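Hyaluronidase (Thermobaculum terrenum, PDB 5DIY) probably acts as a glycoside hydrolase family 84 hexosaminidase that cleaves O-linked N-acetylglucosamine from proteins, here with an engineered active-site change and the sugar bound. Local coordinates at residues Asn33-Tyr38 with Thr271-Leu276; Thr219-Tyr224 with Tyr255-Ala260; Glu349-Met354 with Tyr385-Met390; Glu377-Trp382 with Arg435-Val440. All coordinates share one frame; numbering follows the deposited sequence.

Contact 1. Residues Asn33-Tyr38 with Thr271-Leu276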
# COMPACT_ATOMS: atom_id res chain seq x y z
N ASN C 33 -14.57 -6.67 12.88
CA ASN C 33 -14.31 -5.23 12.85
C ASN C 33 -15.40 -4.40 12.13
O ASN C 33 -15.19 -3.22 11.85
CB ASN C 33 -12.93 -5.00 12.22
CG ASN C 33 -11.82 -5.61 13.05
OD1 ASN C 33 -11.23 -6.64 12.69
ND2 ASN C 33 -11.55 -5.00 14.20
N ASN C 34 -16.55 -5.00 11.87
CA ASN C 34 -17.71 -4.33 11.26
C ASN C 34 -17.41 -3.73 9.86
O ASN C 34 -17.85 -2.63 9.53
CB ASN C 34 -18.28 -3.28 12.22
CG ASN C 34 -19.70 -2.86 11.87
OD1 ASN C 34 -20.48 -3.64 11.32
ND2 ASN C 34 -20.04 -1.61 12.17
N LEU C 35 -16.63 -4.48 9.07
CA LEU C 35 -16.48 -4.18 7.65
C LEU C 35 -17.52 -5.02 6.93
O LEU C 35 -17.59 -6.23 7.15
CB LEU C 35 -15.07 -4.54 7.16
CG LEU C 35 -13.93 -3.73 7.78
CD1 LEU C 35 -12.57 -4.30 7.39
CD2 LEU C 35 -14.01 -2.27 7.37
N ASN C 36 -18.34 -4.39 6.09
CA ASN C 36 -19.56 -5.03 5.55
C ASN C 36 -19.61 -5.18 4.02
O ASN C 36 -20.68 -5.42 3.46
CB ASN C 36 -20.79 -4.25 6.03
CG ASN C 36 -20.92 -2.90 5.36
OD1 ASN C 36 -19.98 -2.40 4.74
ND2 ASN C 36 -22.08 -2.29 5.50
N ALA C 37 -18.46 -5.05 3.35
CA ALA C 37 -18.44 -5.04 1.89
C ALA C 37 -17.12 -5.53 1.33
O ALA C 37 -16.06 -5.10 1.76
CB ALA C 37 -18.73 -3.63 1.40
N TYR C 38 -17.20 -6.44 0.36
CA TYR C 38 -16.02 -6.98 -0.31
C TYR C 38 -16.21 -6.92 -1.81
O TYR C 38 -17.26 -7.32 -2.31
CB TYR C 38 -15.79 -8.43 0.11
CG TYR C 38 -14.75 -9.16 -0.71
CD1 TYR C 38 -13.39 -8.97 -0.49
CD2 TYR C 38 -15.13 -10.06 -1.71
CE1 TYR C 38 -12.44 -9.64 -1.23
CE2 TYR C 38 -14.19 -10.73 -2.47
CZ TYR C 38 -12.84 -10.53 -2.22
OH TYR C 38 -11.91 -11.20 -2.97
N THR C 271 -7.06 -0.58 11.85
CA THR C 271 -7.10 0.86 12.11
C THR C 271 -8.06 1.58 11.17
O THR C 271 -8.79 2.49 11.58
CB THR C 271 -5.70 1.52 12.06
OG1 THR C 271 -5.16 1.48 10.73
CG2 THR C 271 -4.75 0.83 13.04
N PHE C 272 -8.05 1.15 9.91
CA PHE C 272 -9.01 1.59 8.90
C PHE C 272 -10.45 1.38 9.37
O PHE C 272 -11.26 2.31 9.32
CB PHE C 272 -8.70 0.86 7.58
CG PHE C 272 -9.76 0.97 6.52
CD1 PHE C 272 -10.00 2.17 5.87
CD2 PHE C 272 -10.47 -0.16 6.12
CE1 PHE C 272 -10.96 2.27 4.86
CE2 PHE C 272 -11.43 -0.08 5.11
CZ PHE C 272 -11.68 1.14 4.48
N ALA C 273 -10.75 0.18 9.88
CA ALA C 273 -12.08 -0.15 10.41
C ALA C 273 -12.50 0.70 11.61
O ALA C 273 -13.67 1.09 11.72
CB ALA C 273 -12.16 -1.63 10.77
N GLN C 274 -11.56 0.97 12.51
CA GLN C 274 -11.84 1.86 13.65
C GLN C 274 -12.12 3.30 13.19
O GLN C 274 -13.02 3.94 13.74
CB GLN C 274 -10.70 1.84 14.67
CG GLN C 274 -10.61 0.53 15.45
CD GLN C 274 -10.03 0.69 16.84
OE1 GLN C 274 -10.62 0.26 17.83
NE2 GLN C 274 -8.87 1.32 16.91
N TYR C 275 -11.37 3.79 12.20
CA TYR C 275 -11.65 5.11 11.61
C TYR C 275 -13.07 5.16 11.05
O TYR C 275 -13.80 6.10 11.33
CB TYR C 275 -10.64 5.48 10.51
CG TYR C 275 -11.11 6.64 9.64
CD1 TYR C 275 -10.94 7.97 10.05
CD2 TYR C 275 -11.76 6.41 8.42
CE1 TYR C 275 -11.39 9.03 9.27
CE2 TYR C 275 -12.21 7.46 7.63
CZ TYR C 275 -12.02 8.76 8.06
OH TYR C 275 -12.46 9.80 7.27
N LEU C 276 -13.44 4.15 10.26
CA LEU C 276 -14.79 4.11 9.67
C LEU C 276 -15.88 4.08 10.75
O LEU C 276 -16.92 4.72 10.59
CB LEU C 276 -14.96 2.91 8.74
CG LEU C 276 -14.07 2.82 7.50
CD1 LEU C 276 -14.23 1.44 6.87
CD2 LEU C 276 -14.35 3.93 6.49
O HOH W 1 -15.91 -0.48 10.89
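The first torsion of L35 (chi1 -64°) sets its CG beside the backbone N, and a nearly straight second torsion (chi2 171°) then carries CD2 out toward helix 262-277. This methyl does most of the touching: it lies 3.9 Å from A273 CB, 3.8 Å from L276 CD1 and 4.1 Å from F272 CE2, meeting the phenyl obliquely. L35 and L276 cross at about a right angle. L276 CD1 also sits 3.5 Å above one face of the F272 ring, toward its rim, so ring and methyls close up together on the helix surface. A273 suits its place because it is small: its CB is 3.6 Å from N33 O and 3.7 Å from N33 CB, and the loop can come right up to the helix. Polar atoms appear at one side, where a water lies 3.0 Å from N33 O and 2.9 Å from A273 O, placed to donate to either, although it has more acceptors around it than protons. N34, with the positive phi that asparagine tolerates well, is the C-prime residue of the Schellman motif ending helix 20-32. L35 therefore stands at the turn from that helix into strand 37-40 of the TIM barrel. M30 of helix 20-32 and R7 and I9 of strand 6-11 touch L35, while F272 and L276 rest on I254 of strand 251-256.

Contact 2. Residues Thr219-Tyr224 with Tyr255-Ala260. With NAG (2-acetamido-2-deoxy-beta-D-glucopyranose), chain E.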
# COMPACT_ATOMS: atom_id res chain seq x y z
N THR C 219 -17.55 7.01 -4.16
CA THR C 219 -17.09 5.93 -3.30
C THR C 219 -15.58 5.94 -3.39
O THR C 219 -15.03 6.06 -4.48
CB THR C 219 -17.63 4.56 -3.78
OG1 THR C 219 -19.05 4.64 -3.95
CG2 THR C 219 -17.31 3.46 -2.76
N LEU C 220 -14.89 5.87 -2.26
CA LEU C 220 -13.44 5.91 -2.26
C LEU C 220 -12.85 4.52 -2.47
O LEU C 220 -13.16 3.59 -1.72
CB LEU C 220 -12.88 6.52 -0.98
CG LEU C 220 -12.84 8.05 -0.91
CD1 LEU C 220 -12.59 8.46 0.54
CD2 LEU C 220 -11.77 8.63 -1.83
N TRP C 221 -12.02 4.40 -3.50
CA TRP C 221 -11.11 3.28 -3.69
C TRP C 221 -9.82 3.79 -3.06
O TRP C 221 -9.08 4.52 -3.70
CB TRP C 221 -10.92 2.99 -5.19
CG TRP C 221 -10.01 1.85 -5.56
CD1 TRP C 221 -8.83 1.48 -4.96
CD2 TRP C 221 -10.18 0.95 -6.66
NE1 TRP C 221 -8.29 0.41 -5.60
CE2 TRP C 221 -9.09 0.06 -6.65
CE3 TRP C 221 -11.16 0.81 -7.65
CZ2 TRP C 221 -8.95 -0.96 -7.59
CZ3 TRP C 221 -11.02 -0.20 -8.59
CH2 TRP C 221 -9.92 -1.08 -8.55
N ASP C 222 -9.56 3.42 -1.82
CA ASP C 222 -8.42 3.97 -1.11
C ASP C 222 -7.25 3.00 -1.21
O ASP C 222 -7.31 1.88 -0.69
CB ASP C 222 -8.78 4.27 0.35
CG ASP C 222 -7.94 5.40 0.95
OD1 ASP C 222 -6.96 5.83 0.31
OD2 ASP C 222 -8.28 5.87 2.05
N ASN C 223 -6.19 3.42 -1.90
CA ASN C 223 -5.04 2.57 -2.18
C ASN C 223 -4.04 2.58 -1.04
O ASN C 223 -2.91 3.07 -1.17
CB ASN C 223 -4.36 2.98 -3.50
CG ASN C 223 -5.13 2.54 -4.73
OD1 ASN C 223 -5.48 3.36 -5.57
ND2 ASN C 223 -5.34 1.26 -4.86
N TYR C 224 -4.48 2.04 0.09
CA TYR C 224 -3.65 1.77 1.25
C TYR C 224 -4.35 0.62 1.99
O TYR C 224 -5.57 0.69 2.17
CB TYR C 224 -3.51 3.01 2.16
CG TYR C 224 -2.53 2.75 3.27
CD1 TYR C 224 -1.15 2.89 3.07
CD2 TYR C 224 -2.96 2.28 4.51
CE1 TYR C 224 -0.24 2.60 4.08
CE2 TYR C 224 -2.07 2.01 5.53
CZ TYR C 224 -0.70 2.16 5.31
OH TYR C 224 0.17 1.87 6.32
N TYR C 255 -13.64 1.66 0.15
CA TYR C 255 -13.01 0.34 0.03
C TYR C 255 -11.49 0.49 0.07
O TYR C 255 -10.91 1.24 -0.73
CB TYR C 255 -13.43 -0.33 -1.28
CG TYR C 255 -14.87 -0.76 -1.35
CD1 TYR C 255 -15.89 0.16 -1.61
CD2 TYR C 255 -15.23 -2.10 -1.18
CE1 TYR C 255 -17.21 -0.23 -1.69
CE2 TYR C 255 -16.55 -2.51 -1.25
CZ TYR C 255 -17.54 -1.57 -1.51
OH TYR C 255 -18.86 -1.97 -1.59
N ALA C 256 -10.84 -0.24 0.98
CA ALA C 256 -9.38 -0.24 1.08
C ALA C 256 -8.80 -1.33 0.18
O ALA C 256 -9.21 -2.48 0.28
CB ALA C 256 -8.95 -0.48 2.52
N ASN C 257 -7.88 -0.95 -0.71
CA ASN C 257 -7.10 -1.93 -1.46
C ASN C 257 -5.90 -2.39 -0.62
O ASN C 257 -4.98 -1.60 -0.37
CB ASN C 257 -6.64 -1.35 -2.81
CG ASN C 257 -6.20 -2.42 -3.81
OD1 ASN C 257 -6.40 -3.61 -3.59
ND2 ASN C 257 -5.62 -1.99 -4.91
N PRO C 258 -5.90 -3.66 -0.16
CA PRO C 258 -4.86 -4.13 0.75
C PRO C 258 -3.61 -4.69 0.06
O PRO C 258 -3.51 -4.67 -1.16
CB PRO C 258 -5.57 -5.23 1.53
CG PRO C 258 -6.54 -5.80 0.54
CD PRO C 258 -6.85 -4.74 -0.46
N MET C 259 -2.67 -5.17 0.86
CA MET C 259 -1.47 -5.81 0.32
C MET C 259 -1.79 -7.23 -0.13
O MET C 259 -2.73 -7.86 0.38
CB MET C 259 -0.36 -5.85 1.38
CG MET C 259 0.08 -4.48 1.88
SD MET C 259 1.48 -4.56 3.01
CE MET C 259 0.64 -4.97 4.53
N ALA C 260 -1.00 -7.74 -1.06
CA ALA C 260 -1.02 -9.17 -1.40
C ALA C 260 -0.61 -10.07 -0.20
O ALA C 260 -0.77 -11.29 -0.28
CB ALA C 260 -0.13 -9.44 -2.60
C1 NAG E . -3.88 1.44 -9.76
C2 NAG E . -4.96 0.35 -9.83
C3 NAG E . -4.91 -0.67 -8.69
C4 NAG E . -3.50 -0.74 -8.10
C5 NAG E . -3.15 0.62 -7.53
C6 NAG E . -1.74 0.66 -6.92
C7 NAG E . -6.87 1.74 -9.11
C8 NAG E . -8.26 2.18 -9.47
N2 NAG E . -6.29 0.92 -9.98
O3 NAG E . -5.32 -1.95 -9.18
O4 NAG E . -3.46 -1.70 -7.05
O5 NAG E . -3.32 1.69 -8.46
O6 NAG E . -0.74 0.22 -7.84
O7 NAG E . -6.32 2.12 -8.08
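W221 and N257 lie side by side near the C-terminal ends of strands 218-222 and 251-256, N257 just beyond its strand, with indole and amide planes 81° apart. From the W221 CB, a first torsion of 180° swings CG away from the backbone N and lays the indole beneath the acetamide of NAG. Next along the ring, CD1 passes N257 CB at 4.2 Å, and NE1 lies 3.6 Å from NAG O7 with N257 ND2 at its edge, in the ring plane, 3.7 Å away. CD2 and CE2 lie under the acetamide methyl, each 3.6 Å from NAG C8, and at the far tip CH2 is still within 3.8 Å of that carbon. C8 thus sits over the centre of the ring, a CH-pi contact that suits a broad, flat tryptophan. An alanine here would remove this platform and would probably leave the acetamide methyl without its stacking surface and the N257 amide freer to shift. N257 is steadied through OD1, which accepts from the backbone N of G12, while its ND2 lies 3.1 Å from NAG O4; N223 also binds the sugar. Behind these side chains the parallel strands are joined by Y255 N to L220 O at 2.7 Å, D222 N to Y255 O and N257 N to D222 O, all nearly straight. Further back along the strands, T219 CG2 packs at the edge of the Y255 ring. With G12 O, K43, D119 and D228 hydrogen-bonded to NAG, this is a sugar subsite: an apolar floor receives the acetyl group and polar groups bind the sugar.

Contact 3. Residues Glu349-Met354 with Tyr385-Met390; sequences EEIISM and YLDQAM
I351 reaches deepest into the facing helix. Its CD1 lies 3.6 Å from L386 O and 3.8 Å from D387 N, pressed against the backbone itself, and meets M390 CB at 4.0 Å. Its CG1 is 4.0 Å from L386 CB, and the two side chains cross at a slant. The torsion that sets CG1 beside the backbone N (chi1 -69°) aims this longer branch across the gap, a task for which a beta-branched, stiff isoleucine is well suited. One turn further on, the extended second torsion of M354 (chi2 176°) carries SD to 3.9 Å from L386 CD1, and the bend at the third turns only the terminal CE. These two side chains cross at about a right angle; a flexible thioether can follow the leucine's shape in this way. D387, partly exposed, borders the contact beside I351. Further out, L386 is backed by V441 and F444 of helix 440-451 and by F328 of helix 322-336, and M390 also touches L344 and L347, further back on helix 340-362. E350 turns elsewhere, salt-bridged to K306 and hydrogen-bonded to Y323. The local axes approach to 10.0 Å with an angle of 158° between their directions, the nearly antiparallel apolar packing typical of an up-and-down helical bundle.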
# COMPACT_ATOMS: atom_id res chain seq x y z
N GLU C 349 22.96 2.33 22.51
CA GLU C 349 21.61 2.11 23.04
C GLU C 349 20.62 1.78 21.92
O GLU C 349 19.75 0.92 22.08
CB GLU C 349 21.13 3.34 23.85
CG GLU C 349 21.84 3.56 25.19
CD GLU C 349 21.52 4.90 25.91
OE1 GLU C 349 20.96 5.84 25.29
OE2 GLU C 349 21.85 5.02 27.12
N GLU C 350 20.76 2.46 20.77
CA GLU C 350 19.89 2.21 19.62
C GLU C 350 20.09 0.81 19.02
O GLU C 350 19.12 0.12 18.67
CB GLU C 350 20.12 3.27 18.53
CG GLU C 350 19.00 3.38 17.53
CD GLU C 350 17.68 3.73 18.19
OE1 GLU C 350 17.66 4.60 19.08
OE2 GLU C 350 16.66 3.12 17.83
N ILE C 351 21.35 0.38 18.92
CA ILE C 351 21.67 -0.97 18.46
C ILE C 351 21.02 -2.03 19.37
O ILE C 351 20.36 -2.95 18.87
CB ILE C 351 23.19 -1.19 18.36
CG1 ILE C 351 23.76 -0.36 17.20
CG2 ILE C 351 23.53 -2.67 18.17
CD1 ILE C 351 25.24 -0.05 17.33
N ILE C 352 21.19 -1.88 20.69
CA ILE C 352 20.59 -2.79 21.67
C ILE C 352 19.08 -2.85 21.47
O ILE C 352 18.50 -3.94 21.43
CB ILE C 352 20.91 -2.37 23.13
CG1 ILE C 352 22.38 -2.65 23.48
CG2 ILE C 352 19.99 -3.08 24.14
CD1 ILE C 352 22.71 -4.11 23.78
N SER C 353 18.46 -1.68 21.35
CA SER C 353 17.01 -1.56 21.14
C SER C 353 16.54 -2.33 19.90
O SER C 353 15.54 -3.06 19.96
CB SER C 353 16.62 -0.08 21.05
OG SER C 353 15.22 0.09 20.95
N MET C 354 17.30 -2.21 18.81
CA MET C 354 17.01 -2.90 17.55
C MET C 354 17.24 -4.42 17.64
O MET C 354 16.46 -5.19 17.07
CB MET C 354 17.85 -2.30 16.39
CG MET C 354 17.46 -0.87 16.04
SD MET C 354 18.48 -0.07 14.77
CE MET C 354 17.86 -0.83 13.28
N TYR C 385 25.29 -4.09 10.77
CA TYR C 385 26.20 -3.13 10.14
C TYR C 385 26.43 -1.90 11.04
O TYR C 385 27.55 -1.40 11.13
CB TYR C 385 25.71 -2.71 8.75
CG TYR C 385 25.34 -3.84 7.81
CD1 TYR C 385 25.77 -5.17 8.01
CD2 TYR C 385 24.56 -3.59 6.68
CE1 TYR C 385 25.42 -6.18 7.14
CE2 TYR C 385 24.21 -4.60 5.80
CZ TYR C 385 24.64 -5.90 6.04
OH TYR C 385 24.29 -6.90 5.15
N LEU C 386 25.37 -1.43 11.70
CA LEU C 386 25.50 -0.35 12.68
C LEU C 386 26.45 -0.71 13.82
O LEU C 386 27.20 0.14 14.29
CB LEU C 386 24.14 0.03 13.27
CG LEU C 386 23.24 0.88 12.38
CD1 LEU C 386 21.85 0.97 13.00
CD2 LEU C 386 23.82 2.27 12.16
N ASP C 387 26.39 -1.96 14.25
CA ASP C 387 27.29 -2.50 15.26
C ASP C 387 28.77 -2.36 14.85
O ASP C 387 29.61 -1.98 15.65
CB ASP C 387 26.95 -3.98 15.53
CG ASP C 387 27.30 -4.43 16.94
OD1 ASP C 387 27.72 -3.61 17.78
OD2 ASP C 387 27.14 -5.64 17.20
N GLN C 388 29.06 -2.65 13.58
CA GLN C 388 30.40 -2.43 13.03
C GLN C 388 30.77 -0.95 12.89
O GLN C 388 31.94 -0.60 13.05
CB GLN C 388 30.56 -3.18 11.71
CG GLN C 388 30.47 -4.70 11.86
CD GLN C 388 31.58 -5.26 12.72
OE1 GLN C 388 32.73 -4.84 12.61
NE2 GLN C 388 31.24 -6.22 13.58
N ALA C 389 29.79 -0.09 12.61
CA ALA C 389 30.02 1.37 12.64
C ALA C 389 30.41 1.85 14.04
O ALA C 389 31.28 2.71 14.18
CB ALA C 389 28.80 2.13 12.14
N MET C 390 29.75 1.30 15.06
CA MET C 390 30.08 1.55 16.47
C MET C 390 31.54 1.24 16.78
O MET C 390 32.24 2.05 17.40
CB MET C 390 29.17 0.70 17.36
CG MET C 390 29.41 0.78 18.86
SD MET C 390 28.82 2.34 19.51
CE MET C 390 29.54 2.30 21.15

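Contact 4. Residues Glu377-Trp382 with Arg435-Val440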
# COMPACT_ATOMS: atom_id res chain seq x y z
N GLU C 377 14.54 -9.89 8.41
CA GLU C 377 15.88 -10.33 8.04
C GLU C 377 16.80 -9.17 7.68
O GLU C 377 17.91 -9.07 8.20
CB GLU C 377 15.82 -11.33 6.87
CG GLU C 377 15.34 -12.72 7.26
CD GLU C 377 15.13 -13.65 6.08
OE1 GLU C 377 15.35 -13.24 4.92
OE2 GLU C 377 14.75 -14.82 6.30
N GLU C 378 16.32 -8.30 6.79
CA GLU C 378 17.09 -7.12 6.40
C GLU C 378 17.22 -6.08 7.53
O GLU C 378 18.23 -5.39 7.61
CB GLU C 378 16.56 -6.51 5.10
CG GLU C 378 17.15 -7.23 3.89
CD GLU C 378 16.42 -7.00 2.58
OE1 GLU C 378 15.71 -5.98 2.42
OE2 GLU C 378 16.58 -7.84 1.68
N TYR C 379 16.23 -6.00 8.41
CA TYR C 379 16.33 -5.19 9.64
C TYR C 379 17.51 -5.63 10.51
O TYR C 379 18.31 -4.79 10.94
CB TYR C 379 15.03 -5.28 10.43
CG TYR C 379 14.91 -4.39 11.65
CD1 TYR C 379 14.62 -3.04 11.51
CD2 TYR C 379 15.01 -4.91 12.94
CE1 TYR C 379 14.46 -2.22 12.62
CE2 TYR C 379 14.86 -4.10 14.06
CZ TYR C 379 14.58 -2.76 13.89
OH TYR C 379 14.43 -1.94 14.99
N LYS C 380 17.62 -6.93 10.77
CA LYS C 380 18.78 -7.46 11.51
C LYS C 380 20.10 -7.16 10.81
O LYS C 380 21.06 -6.76 11.46
CB LYS C 380 18.66 -8.98 11.77
CG LYS C 380 19.95 -9.60 12.29
CD LYS C 380 19.75 -10.80 13.20
CE LYS C 380 21.09 -11.23 13.81
NZ LYS C 380 22.08 -11.62 12.76
N LEU C 381 20.16 -7.36 9.50
CA LEU C 381 21.37 -7.04 8.74
C LEU C 381 21.80 -5.57 8.94
O LEU C 381 22.96 -5.31 9.26
CB LEU C 381 21.19 -7.36 7.25
CG LEU C 381 21.67 -8.72 6.70
CD1 LEU C 381 21.69 -9.84 7.73
CD2 LEU C 381 20.87 -9.12 5.47
N TRP C 382 20.87 -4.63 8.80
CA TRP C 382 21.20 -3.20 9.01
C TRP C 382 21.72 -2.97 10.43
O TRP C 382 22.63 -2.17 10.63
CB TRP C 382 20.00 -2.28 8.73
CG TRP C 382 19.66 -2.05 7.28
CD1 TRP C 382 18.47 -2.30 6.67
CD2 TRP C 382 20.51 -1.48 6.27
NE1 TRP C 382 18.53 -1.94 5.34
CE2 TRP C 382 19.77 -1.43 5.07
CE3 TRP C 382 21.84 -1.01 6.26
CZ2 TRP C 382 20.30 -0.94 3.87
CZ3 TRP C 382 22.36 -0.52 5.07
CH2 TRP C 382 21.59 -0.49 3.89
N ARG C 435 12.63 -2.10 1.68
CA ARG C 435 12.94 -0.71 1.99
C ARG C 435 12.92 -0.47 3.51
O ARG C 435 12.63 0.65 3.97
CB ARG C 435 11.95 0.22 1.26
CG ARG C 435 12.36 1.69 1.26
CD ARG C 435 12.47 2.31 -0.12
NE ARG C 435 11.24 2.96 -0.56
CZ ARG C 435 11.08 4.24 -0.94
NH1 ARG C 435 12.08 5.12 -0.94
NH2 ARG C 435 9.88 4.64 -1.34
N VAL C 436 13.23 -1.50 4.29
CA VAL C 436 13.36 -1.34 5.75
C VAL C 436 14.52 -0.39 6.06
O VAL C 436 15.57 -0.46 5.43
CB VAL C 436 13.51 -2.70 6.48
CG1 VAL C 436 14.86 -3.35 6.21
CG2 VAL C 436 13.28 -2.54 7.97
N CYS C 437 14.27 0.54 6.98
CA CYS C 437 15.19 1.63 7.35
C CYS C 437 15.43 2.67 6.24
O CYS C 437 16.33 3.51 6.37
CB CYS C 437 16.54 1.09 7.87
SG CYS C 437 16.41 -0.20 9.13
N GLY C 438 14.60 2.65 5.19
CA GLY C 438 14.85 3.46 4.00
C GLY C 438 16.29 3.36 3.54
O GLY C 438 16.90 2.28 3.59
N ASP C 439 16.84 4.50 3.13
CA ASP C 439 18.27 4.64 2.91
C ASP C 439 18.95 5.39 4.07
O ASP C 439 20.06 5.89 3.93
CB ASP C 439 18.51 5.34 1.58
CG ASP C 439 18.12 4.47 0.41
OD1 ASP C 439 18.86 3.51 0.09
OD2 ASP C 439 17.06 4.72 -0.19
N VAL C 440 18.30 5.45 5.23
CA VAL C 440 18.80 6.25 6.34
C VAL C 440 20.02 5.57 6.97
O VAL C 440 21.04 6.22 7.19
CB VAL C 440 17.71 6.49 7.42
CG1 VAL C 440 18.26 7.37 8.54
CG2 VAL C 440 16.47 7.11 6.81
O HOH W 2 16.69 -1.52 3.06
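Residues R435-G438 form a type II beta turn, closed by G438 N to R435 O, whose central residues V436 and C437 face helix 373-398. The valine wedges in with both methyls. Its first torsion (chi1 70°) puts CG1 in the crowded position between backbone N and carbonyl carbon, where it meets E378 CB at 3.8 Å, Y379 N at 3.7 Å and, at the indole edge, W382 CD1. CG2 comes to the edge of the Y379 ring, 3.8 Å from CD1. The turn packs the start of helix 440-451, in the helical bundle, against helix 373-398. C437 SG lies between aromatic rings, 4.5 Å from the centroid of the W382 five-membered ring and 5.2 Å from that of the Y379 ring, oblique to both: sulfur-aromatic contacts suited to a small, polarisable thiol. A water accepts from W382 NE1 at 3.0 Å and donates to V436 O at 2.8 Å, so indole and turn share a polar bridge beside these apolar contacts. A phenylalanine in place of W382 would lack the N-H and would probably leave that water without its donor. The E378 carboxylate bonds to T434 OG1 and the backbone N of R433.

How the contacts relate
The four contacts fall into two pairs. Contacts 1 and 2 belong to the TIM barrel, their centres 12 Å apart, with contact 2 nested within the loop closed by contact 1. They touch where A37 CB meets Y255 OH at 3.4 Å and F272 CE2 meets A256 CB at 3.6 Å. Contact 2 holds part of the sugar site, whereas the F272 side chain of contact 1 is about 14 Å from NAG, on the outer side of the barrel. Contacts 3 and 4 share helix 373-398, alternate along the chain and join through M354 CG and Y379 OH, 3.4 Å apart. Both lie away from the annotated sites. Nearest atoms of contacts 2 and 4 are about 11 Å apart.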